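Local coordinates for protein esterase (Capnocytophaga ochracea, PDB 4W9R) that is of unknown function but belongs to the putative esterase family of alpha/beta hydrolases and so probably hydrolyses ester bonds, at residues B[253-258]-B[282-287]; B[315-320]-B[351-356]; B[334-339]-B[358-363]. All blocks are in the same frame, centred on the assembly; numbering follows the deposited sequence.

Contact 1 of 3, residues B[253-258]-B[282-287]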
loop_
_atom_site.group_PDB
_atom_site.type_symbol
_atom_site.label_atom_id
_atom_site.label_comp_id
_atom_site.label_asym_id
_atom_site.label_seq_id
_atom_site.Cartn_x
_atom_site.Cartn_y
_atom_site.Cartn_z
ATOM N N THR B 253 -16.100 -29.008 24.160
ATOM C CA THR B 253 -17.045 -28.103 24.805
ATOM C C THR B 253 -16.539 -26.664 24.742
ATOM O O THR B 253 -15.458 -26.403 24.212
ATOM C CB THR B 253 -17.292 -28.484 26.281
ATOM O OG1 THR B 253 -16.044 -28.507 26.987
ATOM C CG2 THR B 253 -17.952 -29.852 26.384
ATOM N N GLY B 254 -17.321 -25.738 25.290
ATOM C CA GLY B 254 -16.948 -24.334 25.325
ATOM C C GLY B 254 -16.817 -23.701 23.952
ATOM O O GLY B 254 -15.999 -22.803 23.747
ATOM N N ILE B 255 -17.631 -24.164 23.010
ATOM C CA ILE B 255 -17.568 -23.681 21.635
ATOM C C ILE B 255 -18.185 -22.293 21.497
ATOM O O ILE B 255 -17.647 -21.437 20.792
ATOM C CB ILE B 255 -18.266 -24.661 20.676
ATOM C CG1 ILE B 255 -17.508 -25.989 20.656
ATOM C CG2 ILE B 255 -18.357 -24.080 19.274
ATOM C CD1 ILE B 255 -17.961 -26.929 19.578
ATOM N N TYR B 256 -19.307 -22.067 22.172
ATOM C CA TYR B 256 -19.919 -20.743 22.190
ATOM C C TYR B 256 -18.957 -19.714 22.770
ATOM O O TYR B 256 -18.909 -18.569 22.318
ATOM C CB TYR B 256 -21.221 -20.746 22.992
ATOM C CG TYR B 256 -21.634 -19.366 23.457
ATOM C CD1 TYR B 256 -22.219 -18.465 22.579
ATOM C CD2 TYR B 256 -21.430 -18.962 24.770
ATOM C CE1 TYR B 256 -22.592 -17.201 22.994
ATOM C CE2 TYR B 256 -21.800 -17.701 25.197
ATOM C CZ TYR B 256 -22.381 -16.824 24.304
ATOM O OH TYR B 256 -22.753 -15.566 24.722
ATOM N N GLU B 257 -18.195 -20.133 23.776
ATOM C CA GLU B 257 -17.239 -19.255 24.440
ATOM C C GLU B 257 -16.172 -18.746 23.477
ATOM O O GLU B 257 -15.674 -17.632 23.631
ATOM C CB GLU B 257 -16.579 -19.975 25.620
ATOM C CG GLU B 257 -17.398 -19.960 26.906
ATOM C CD GLU B 257 -18.684 -20.761 26.806
ATOM O OE1 GLU B 257 -18.762 -21.669 25.951
ATOM O OE2 GLU B 257 -19.619 -20.482 27.585
ATOM N N TYR B 258 -15.825 -19.560 22.484
ATOM C CA TYR B 258 -14.850 -19.153 21.478
ATOM C C TYR B 258 -15.365 -17.953 20.690
ATOM O O TYR B 258 -14.647 -16.972 20.493
ATOM C CB TYR B 258 -14.531 -20.310 20.528
ATOM C CG TYR B 258 -13.412 -20.009 19.555
ATOM C CD1 TYR B 258 -12.086 -20.230 19.904
ATOM C CD2 TYR B 258 -13.679 -19.502 18.289
ATOM C CE1 TYR B 258 -11.057 -19.956 19.022
ATOM C CE2 TYR B 258 -12.657 -19.222 17.398
ATOM C CZ TYR B 258 -11.348 -19.453 17.771
ATOM O OH TYR B 258 -10.324 -19.179 16.892
HETATM N N MSE B 282 -22.570 -19.169 11.884
HETATM C CA MSE B 282 -22.731 -20.492 11.290
HETATM C C MSE B 282 -21.533 -21.393 11.572
HETATM O O MSE B 282 -21.685 -22.605 11.720
HETATM C CB MSE B 282 -22.957 -20.376 9.783
HETATM C CG MSE B 282 -24.313 -19.798 9.419
HETATM SE SE MSE B 282 -25.765 -20.751 10.310
HETATM C CE MSE B 282 -27.269 -19.687 9.673
ATOM N N ALA B 283 -20.348 -20.798 11.647
ATOM C CA ALA B 283 -19.145 -21.548 11.982
ATOM C C ALA B 283 -19.254 -22.097 13.397
ATOM O O ALA B 283 -18.853 -23.228 13.671
ATOM C CB ALA B 283 -17.911 -20.673 11.842
ATOM N N THR B 284 -19.809 -21.288 14.292
ATOM C CA THR B 284 -20.007 -21.692 15.675
ATOM C C THR B 284 -21.058 -22.792 15.757
ATOM O O THR B 284 -20.892 -23.774 16.481
ATOM C CB THR B 284 -20.436 -20.501 16.552
ATOM O OG1 THR B 284 -19.505 -19.423 16.388
ATOM C CG2 THR B 284 -20.488 -20.905 18.018
ATOM N N TYR B 285 -22.135 -22.621 14.995
ATOM C CA TYR B 285 -23.243 -23.569 14.977
ATOM C C TYR B 285 -22.821 -24.928 14.423
ATOM O O TYR B 285 -23.201 -25.969 14.959
ATOM C CB TYR B 285 -24.403 -22.997 14.158
ATOM C CG TYR B 285 -25.568 -23.940 13.955
ATOM C CD1 TYR B 285 -26.451 -24.219 14.990
ATOM C CD2 TYR B 285 -25.796 -24.536 12.722
ATOM C CE1 TYR B 285 -27.523 -25.073 14.804
ATOM C CE2 TYR B 285 -26.864 -25.391 12.527
ATOM C CZ TYR B 285 -27.724 -25.655 13.570
ATOM O OH TYR B 285 -28.789 -26.507 13.379
ATOM N N THR B 286 -22.034 -24.910 13.353
ATOM C CA THR B 286 -21.560 -26.139 12.725
ATOM C C THR B 286 -20.636 -26.912 13.664
ATOM O O THR B 286 -20.713 -28.139 13.754
ATOM C CB THR B 286 -20.819 -25.844 11.403
ATOM O OG1 THR B 286 -21.690 -25.134 10.515
ATOM C CG2 THR B 286 -20.374 -27.135 10.735
ATOM N N ALA B 287 -19.769 -26.187 14.364
ATOM C CA ALA B 287 -18.847 -26.796 15.315
ATOM C C ALA B 287 -19.606 -27.385 16.498
ATOM O O ALA B 287 -19.235 -28.431 17.032
ATOM C CB ALA B 287 -17.828 -25.775 15.794
#
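Ile255 points its side chain at the flank of helix 282-287 and lies across Thr284 and Ala287, with its two branches doing different work. The CG2 branch, anti to the backbone N, sits between the two partners: Ile255 CG2 is 4.0 Å from Thr284 CG2 and 3.9 Å from Ala287 CB. The longer branch stays extended beyond CG1 (chi2 -170°) and carries its end past the Ala287 methyl to the backbone behind it, where Ile255 CD1 lies close to the carbonyl of Ala287. The carbonyl oxygen takes hydrogen bonds from the hydroxyls of Ser290 and Ser291; the isoleucine methyl adds only packing.

Thr284 presents its methyl and not its hydroxyl. With OG1 beside the backbone N (chi1 -53°), the hydroxyl bonds back to the carbonyl O of Asp280 in the preceding turn. The methyl is thereby turned toward the other helix, and Thr284 CG2 also lies 4.2 Å from Tyr256 CA. Here the backbones come nearest, at 6.6 Å from Tyr256 CA to Thr284 CA, while the Tyr256 ring leaves the interface to pack on Lys299. An alanine in place of Ile255 would remove both branches and is likely to leave a gap beside Ala287 and deprive the Thr284 methyl of much of its apolar cover.

Tyr256 N bonds to the Ser296 hydroxyl, tying the start of helix 255-270 to the helix that follows this pair. Met248 touches Thr284 from helix 241-248. A branched side chain from the first turn of helix 255-270, received between the methyls of Thr284 and Ala287 on the later part of helix 278-290, is consistent with a helical hairpin in the all-helical region that follows the alpha/beta-hydrolase sheet.

Contact 2 of 3, residues B[315-320]-B[351-356]; sequences PNFFLA and DLINER. With ACT (acetate ion), chain I.
Phe317 projects from helix 314-325 onto helix 350-362, touching Leu352, Ile353 and Arg356. Its ring stands off the helix with CG anti to the backbone N (chi1 -178°), which carries it across to the other helix, whose axis is 12.1 Å away at closest approach; the two short helical segments run nearly side by side, 26° apart in direction.

The more deeply buried part is apolar. Ile353, buried like Phe317, meets the ring at its edge through the middle of its long branch, Phe317 CD1 lying 4.0 Å from Ile353 CG1. Leu352 crosses the ring at about a right angle and brings up one methyl, with Phe317 CZ 3.9 Å from Leu352 CD2. Ile348 and Tyr285 touch the same phenylalanine from the loop before helix 350-362 and from helix 278-290, so the ring is buried among several elements.

Toward CZ the contact becomes polar and opens to solvent: Leu352 and Arg356 are only partly buried. Arg356, bent at chi2, reaches across so that Phe317 CE1 lies over one face of its guanidinium, and Phe317 CZ comes 3.7 Å from Arg356 NH2. The two planes are 43° apart, too inclined for a parallel stack.

The guanidinium has charged partners as well. NH2 forms a salt bridge to Glu321, while Arg356 NH1 donates to acetate O at 2.8 Å, the oxygen lying at the guanidinium edge. The acetate probably comes from the crystallisation liquor, so its binding implies no substrate site; it suggests that, even with Glu321 close by, the arginine retains enough positive potential at NH1 to attract a small carboxylate.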
loop_
_atom_site.group_PDB
_atom_site.type_symbol
_atom_site.label_atom_id
_atom_site.label_comp_id
_atom_site.label_asym_id
_atom_site.label_seq_id
_atom_site.Cartn_x
_atom_site.Cartn_y
_atom_site.Cartn_z
ATOM N N PRO B 315 -32.839 -17.196 16.215
ATOM C CA PRO B 315 -32.685 -17.442 17.657
ATOM C C PRO B 315 -33.604 -18.533 18.204
ATOM O O PRO B 315 -33.155 -19.376 18.982
ATOM C CB PRO B 315 -33.039 -16.089 18.281
ATOM C CG PRO B 315 -32.706 -15.104 17.233
ATOM C CD PRO B 315 -33.079 -15.766 15.942
ATOM N N ASN B 316 -34.869 -18.519 17.800
ATOM C CA ASN B 316 -35.816 -19.516 18.281
ATOM C C ASN B 316 -35.634 -20.863 17.592
ATOM O O ASN B 316 -36.026 -21.896 18.131
ATOM C CB ASN B 316 -37.250 -19.020 18.101
ATOM C CG ASN B 316 -37.638 -17.983 19.135
ATOM O OD1 ASN B 316 -37.213 -18.054 20.290
ATOM N ND2 ASN B 316 -38.444 -17.009 18.727
ATOM N N PHE B 317 -35.038 -20.856 16.405
ATOM C CA PHE B 317 -34.718 -22.105 15.726
ATOM C C PHE B 317 -33.609 -22.837 16.475
ATOM O O PHE B 317 -33.679 -24.048 16.673
ATOM C CB PHE B 317 -34.299 -21.854 14.278
ATOM C CG PHE B 317 -33.994 -23.111 13.510
ATOM C CD1 PHE B 317 -34.997 -23.796 12.847
ATOM C CD2 PHE B 317 -32.700 -23.609 13.452
ATOM C CE1 PHE B 317 -34.718 -24.951 12.139
ATOM C CE2 PHE B 317 -32.414 -24.762 12.745
ATOM C CZ PHE B 317 -33.424 -25.434 12.088
ATOM N N PHE B 318 -32.585 -22.092 16.882
ATOM C CA PHE B 318 -31.490 -22.653 17.663
ATOM C C PHE B 318 -31.994 -23.172 19.003
ATOM O O PHE B 318 -31.611 -24.255 19.447
ATOM C CB PHE B 318 -30.390 -21.610 17.892
ATOM C CG PHE B 318 -29.551 -21.329 16.678
ATOM C CD1 PHE B 318 -29.614 -22.151 15.566
ATOM C CD2 PHE B 318 -28.690 -20.243 16.655
ATOM C CE1 PHE B 318 -28.841 -21.891 14.450
ATOM C CE2 PHE B 318 -27.912 -19.979 15.542
ATOM C CZ PHE B 318 -27.987 -20.805 14.439
ATOM N N LEU B 319 -32.860 -22.392 19.640
ATOM C CA LEU B 319 -33.404 -22.749 20.944
ATOM C C LEU B 319 -34.310 -23.975 20.849
ATOM O O LEU B 319 -34.275 -24.847 21.717
ATOM C CB LEU B 319 -34.171 -21.568 21.541
ATOM C CG LEU B 319 -34.645 -21.709 22.987
ATOM C CD1 LEU B 319 -33.465 -21.902 23.930
ATOM C CD2 LEU B 319 -35.469 -20.499 23.393
ATOM N N ALA B 320 -35.117 -24.036 19.794
ATOM C CA ALA B 320 -36.012 -25.170 19.582
ATOM C C ALA B 320 -35.222 -26.458 19.374
ATOM O O ALA B 320 -35.598 -27.514 19.884
ATOM C CB ALA B 320 -36.928 -24.914 18.397
ATOM N N ASP B 351 -40.475 -23.670 5.619
ATOM C CA ASP B 351 -40.642 -25.059 5.209
ATOM C C ASP B 351 -39.883 -26.005 6.133
ATOM O O ASP B 351 -40.410 -27.040 6.542
ATOM C CB ASP B 351 -40.181 -25.257 3.764
ATOM C CG ASP B 351 -41.014 -24.472 2.769
ATOM O OD1 ASP B 351 -42.090 -23.967 3.154
ATOM O OD2 ASP B 351 -40.595 -24.370 1.596
ATOM N N LEU B 352 -38.643 -25.647 6.455
ATOM C CA LEU B 352 -37.817 -26.469 7.333
ATOM C C LEU B 352 -38.402 -26.537 8.738
ATOM O O LEU B 352 -38.447 -27.605 9.349
ATOM C CB LEU B 352 -36.387 -25.931 7.387
ATOM C CG LEU B 352 -35.438 -26.624 8.368
ATOM C CD1 LEU B 352 -35.352 -28.115 8.083
ATOM C CD2 LEU B 352 -34.058 -25.988 8.313
ATOM N N ILE B 353 -38.850 -25.391 9.243
ATOM C CA ILE B 353 -39.470 -25.321 10.560
ATOM C C ILE B 353 -40.727 -26.184 10.608
ATOM O O ILE B 353 -40.985 -26.869 11.599
ATOM C CB ILE B 353 -39.822 -23.867 10.936
ATOM C CG1 ILE B 353 -38.547 -23.030 11.063
ATOM C CG2 ILE B 353 -40.607 -23.820 12.237
ATOM C CD1 ILE B 353 -38.802 -21.564 11.324
ATOM N N ASN B 354 -41.494 -26.164 9.522
ATOM C CA ASN B 354 -42.719 -26.947 9.436
ATOM C C ASN B 354 -42.458 -28.448 9.513
ATOM O O ASN B 354 -43.226 -29.184 10.133
ATOM C CB ASN B 354 -43.471 -26.619 8.146
ATOM C CG ASN B 354 -44.850 -26.055 8.407
ATOM O OD1 ASN B 354 -45.028 -24.841 8.497
ATOM N ND2 ASN B 354 -45.836 -26.936 8.537
ATOM N N GLU B 355 -41.377 -28.894 8.880
ATOM C CA GLU B 355 -40.997 -30.302 8.917
ATOM C C GLU B 355 -40.685 -30.727 10.349
ATOM O O GLU B 355 -41.027 -31.834 10.768
ATOM C CB GLU B 355 -39.791 -30.564 8.012
ATOM C CG GLU B 355 -39.418 -32.036 7.880
ATOM C CD GLU B 355 -38.115 -32.247 7.128
ATOM O OE1 GLU B 355 -38.150 -32.841 6.028
ATOM O OE2 GLU B 355 -37.056 -31.826 7.638
ATOM N N ARG B 356 -40.041 -29.835 11.094
ATOM C CA ARG B 356 -39.717 -30.085 12.492
ATOM C C ARG B 356 -40.985 -30.130 13.337
ATOM O O ARG B 356 -41.120 -30.968 14.227
ATOM C CB ARG B 356 -38.766 -29.011 13.023
ATOM C CG ARG B 356 -37.474 -28.873 12.231
ATOM C CD ARG B 356 -36.593 -30.101 12.379
ATOM N NE ARG B 356 -35.388 -30.018 11.557
ATOM C CZ ARG B 356 -34.258 -29.432 11.941
ATOM N NH1 ARG B 356 -33.212 -29.407 11.128
ATOM N NH2 ARG B 356 -34.173 -28.869 13.138
HETATM C C ACT I . -29.663 -28.738 10.380
HETATM O O ACT I . -30.616 -28.315 11.068
HETATM O OXT ACT I . -28.587 -28.918 10.990
HETATM C CH3 ACT I . -29.799 -29.012 8.912
#

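Contact 3 of 3, residues B[334-339]-B[358-363]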
loop_
_atom_site.group_PDB
_atom_site.type_symbol
_atom_site.label_atom_id
_atom_site.label_comp_id
_atom_site.label_asym_id
_atom_site.label_seq_id
_atom_site.Cartn_x
_atom_site.Cartn_y
_atom_site.Cartn_z
ATOM N N LYS B 334 -43.376 -25.552 20.938
ATOM C CA LYS B 334 -43.803 -24.183 21.197
ATOM C C LYS B 334 -42.809 -23.184 20.609
ATOM O O LYS B 334 -43.198 -22.137 20.091
ATOM C CB LYS B 334 -43.962 -23.954 22.704
ATOM C CG LYS B 334 -44.431 -22.558 23.086
ATOM C CD LYS B 334 -44.435 -22.377 24.599
ATOM C CE LYS B 334 -44.860 -20.971 24.996
ATOM N NZ LYS B 334 -46.266 -20.676 24.602
ATOM N N THR B 335 -41.526 -23.524 20.682
ATOM C CA THR B 335 -40.465 -22.634 20.226
ATOM C C THR B 335 -40.341 -22.628 18.702
ATOM O O THR B 335 -40.074 -21.587 18.101
ATOM C CB THR B 335 -39.111 -23.022 20.847
ATOM O OG1 THR B 335 -39.278 -23.243 22.252
ATOM C CG2 THR B 335 -38.087 -21.920 20.630
ATOM N N TYR B 336 -40.530 -23.789 18.082
ATOM C CA TYR B 336 -40.536 -23.872 16.625
ATOM C C TYR B 336 -41.662 -23.024 16.042
ATOM O O TYR B 336 -41.469 -22.307 15.060
ATOM C CB TYR B 336 -40.684 -25.321 16.159
ATOM C CG TYR B 336 -39.378 -26.072 16.018
ATOM C CD1 TYR B 336 -38.385 -25.621 15.160
ATOM C CD2 TYR B 336 -39.152 -27.248 16.722
ATOM C CE1 TYR B 336 -37.195 -26.309 15.020
ATOM C CE2 TYR B 336 -37.965 -27.944 16.588
ATOM C CZ TYR B 336 -36.990 -27.469 15.736
ATOM O OH TYR B 336 -35.806 -28.156 15.599
ATOM N N GLN B 337 -42.837 -23.108 16.657
ATOM C CA GLN B 337 -43.994 -22.335 16.222
ATOM C C GLN B 337 -43.748 -20.840 16.391
ATOM O O GLN B 337 -44.312 -20.019 15.668
ATOM C CB GLN B 337 -45.243 -22.756 17.001
ATOM C CG GLN B 337 -45.716 -24.171 16.700
ATOM C CD GLN B 337 -46.776 -24.652 17.675
ATOM O OE1 GLN B 337 -47.003 -24.034 18.715
ATOM N NE2 GLN B 337 -47.427 -25.760 17.342
ATOM N N LYS B 338 -42.897 -20.496 17.351
ATOM C CA LYS B 338 -42.548 -19.106 17.603
ATOM C C LYS B 338 -41.567 -18.610 16.544
ATOM O O LYS B 338 -41.592 -17.443 16.154
ATOM C CB LYS B 338 -41.950 -18.954 19.003
ATOM C CG LYS B 338 -42.258 -17.629 19.678
ATOM C CD LYS B 338 -41.868 -17.662 21.148
ATOM C CE LYS B 338 -42.322 -16.403 21.869
ATOM N NZ LYS B 338 -41.994 -16.449 23.322
ATOM N N ALA B 339 -40.708 -19.511 16.078
ATOM C CA ALA B 339 -39.715 -19.177 15.064
ATOM C C ALA B 339 -40.362 -19.002 13.697
ATOM O O ALA B 339 -39.890 -18.224 12.870
ATOM C CB ALA B 339 -38.638 -20.247 15.004
ATOM N N THR B 358 -44.044 -30.807 12.201
ATOM C CA THR B 358 -44.797 -31.982 11.777
ATOM C C THR B 358 -44.281 -33.239 12.469
ATOM O O THR B 358 -45.061 -34.087 12.900
ATOM C CB THR B 358 -44.728 -32.173 10.247
ATOM O OG1 THR B 358 -45.218 -30.997 9.593
ATOM C CG2 THR B 358 -45.563 -33.370 9.817
ATOM N N HIS B 359 -42.960 -33.346 12.582
ATOM C CA HIS B 359 -42.337 -34.505 13.211
ATOM C C HIS B 359 -42.633 -34.563 14.708
ATOM O O HIS B 359 -42.749 -35.646 15.283
ATOM C CB HIS B 359 -40.825 -34.489 12.976
ATOM C CG HIS B 359 -40.117 -35.687 13.525
ATOM N ND1 HIS B 359 -39.666 -35.754 14.826
ATOM C CD2 HIS B 359 -39.779 -36.865 12.949
ATOM C CE1 HIS B 359 -39.082 -36.922 15.027
ATOM N NE2 HIS B 359 -39.137 -37.616 13.904
ATOM N N LEU B 360 -42.756 -33.397 15.333
ATOM C CA LEU B 360 -43.032 -33.320 16.763
ATOM C C LEU B 360 -44.501 -33.594 17.077
ATOM O O LEU B 360 -44.828 -34.129 18.135
ATOM C CB LEU B 360 -42.627 -31.949 17.313
ATOM C CG LEU B 360 -41.127 -31.688 17.457
ATOM C CD1 LEU B 360 -40.871 -30.255 17.891
ATOM C CD2 LEU B 360 -40.507 -32.665 18.444
ATOM N N GLN B 361 -45.383 -33.226 16.153
ATOM C CA GLN B 361 -46.815 -33.432 16.344
ATOM C C GLN B 361 -47.232 -34.842 15.936
ATOM O O GLN B 361 -48.353 -35.272 16.211
ATOM C CB GLN B 361 -47.617 -32.392 15.558
ATOM C CG GLN B 361 -47.607 -31.009 16.192
ATOM C CD GLN B 361 -48.372 -29.984 15.377
ATOM O OE1 GLN B 361 -48.523 -30.126 14.163
ATOM N NE2 GLN B 361 -48.859 -28.945 16.045
ATOM N N ALA B 362 -46.323 -35.556 15.281
ATOM C CA ALA B 362 -46.568 -36.941 14.901
ATOM C C ALA B 362 -46.392 -37.861 16.104
ATOM O O ALA B 362 -47.054 -38.893 16.213
ATOM C CB ALA B 362 -45.640 -37.356 13.769
ATOM N N THR B 363 -45.497 -37.474 17.007
ATOM C CA THR B 363 -45.206 -38.266 18.196
ATOM C C THR B 363 -45.886 -37.688 19.434
ATOM O O THR B 363 -46.783 -36.850 19.330
ATOM C CB THR B 363 -43.688 -38.358 18.452
ATOM O OG1 THR B 363 -43.170 -37.055 18.751
ATOM C CG2 THR B 363 -42.973 -38.915 17.231
#
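Leu360 brings one methyl to the ring of Tyr336, the main apolar touch between helix 329-339 and the last turns of helix 350-362. With CG beside the backbone N (chi1 -73°) and the chain extended beyond it, Leu360 CD1 comes 3.7 Å from Tyr336 CD2 and nearly as close to CE2, so the methyl approaches that side of the ring obliquely. The two side chains cross at about a right angle, and both leave their backbones toward the opposite helix, bridging a separation of 9.8 Å between Tyr336 CA and Leu360 CA.

Beside this pair, Gln337 and Gln361 stretch their extended chains toward each other until their amides meet. As modelled, Gln337 NE2 and Gln361 NE2 are 3.7 Å apart with the amide planes turned 77° to one another, a van der Waals meeting and not a hydrogen bond. Gln361 is exposed, so this pair lies on the solvent side of the contact.

The second shell fixes the tyrosine at its far end. Its hydroxyl is hydrogen-bonded to Glu324 and to Arg356 NH2, which should limit how far the ring can shift against Leu360. Ala320 lies against the same ring from helix 314-325, and Ile353 and Ile357 touch it from helix 350-362 itself. Leu360 is lodged in turn against Ala332 and Leu333, with the Gln361 side chain also touching Leu333.

Tyr336 thus occupies the junction of three helices: it belongs to 329-339, packs on 314-325 and receives 350-362. The sheet strands take no part, since this corner lies in the helical region near the modelled end of the chain.

The three contacts follow one another outward through the C-terminal helices, with centres 19 Å apart from contact 1 to contact 2 and 8 Å from contact 2 to contact 3. Contacts 1 and 2 meet where the rings of Tyr285 and Phe318 stack, Tyr285 CD1 lying 3.4 Å from Phe318 CE1. Contacts 2 and 3 share helix 350-362, and the probable hydrogen bond that joins them measures 3.0 Å from Arg356 NH2 to Tyr336 OH. The acetate held by contact 2 also receives a weak bond from Tyr285 OH of contact 1. Contacts 1 and 3 do not touch, their nearest atoms being about 8 Å apart.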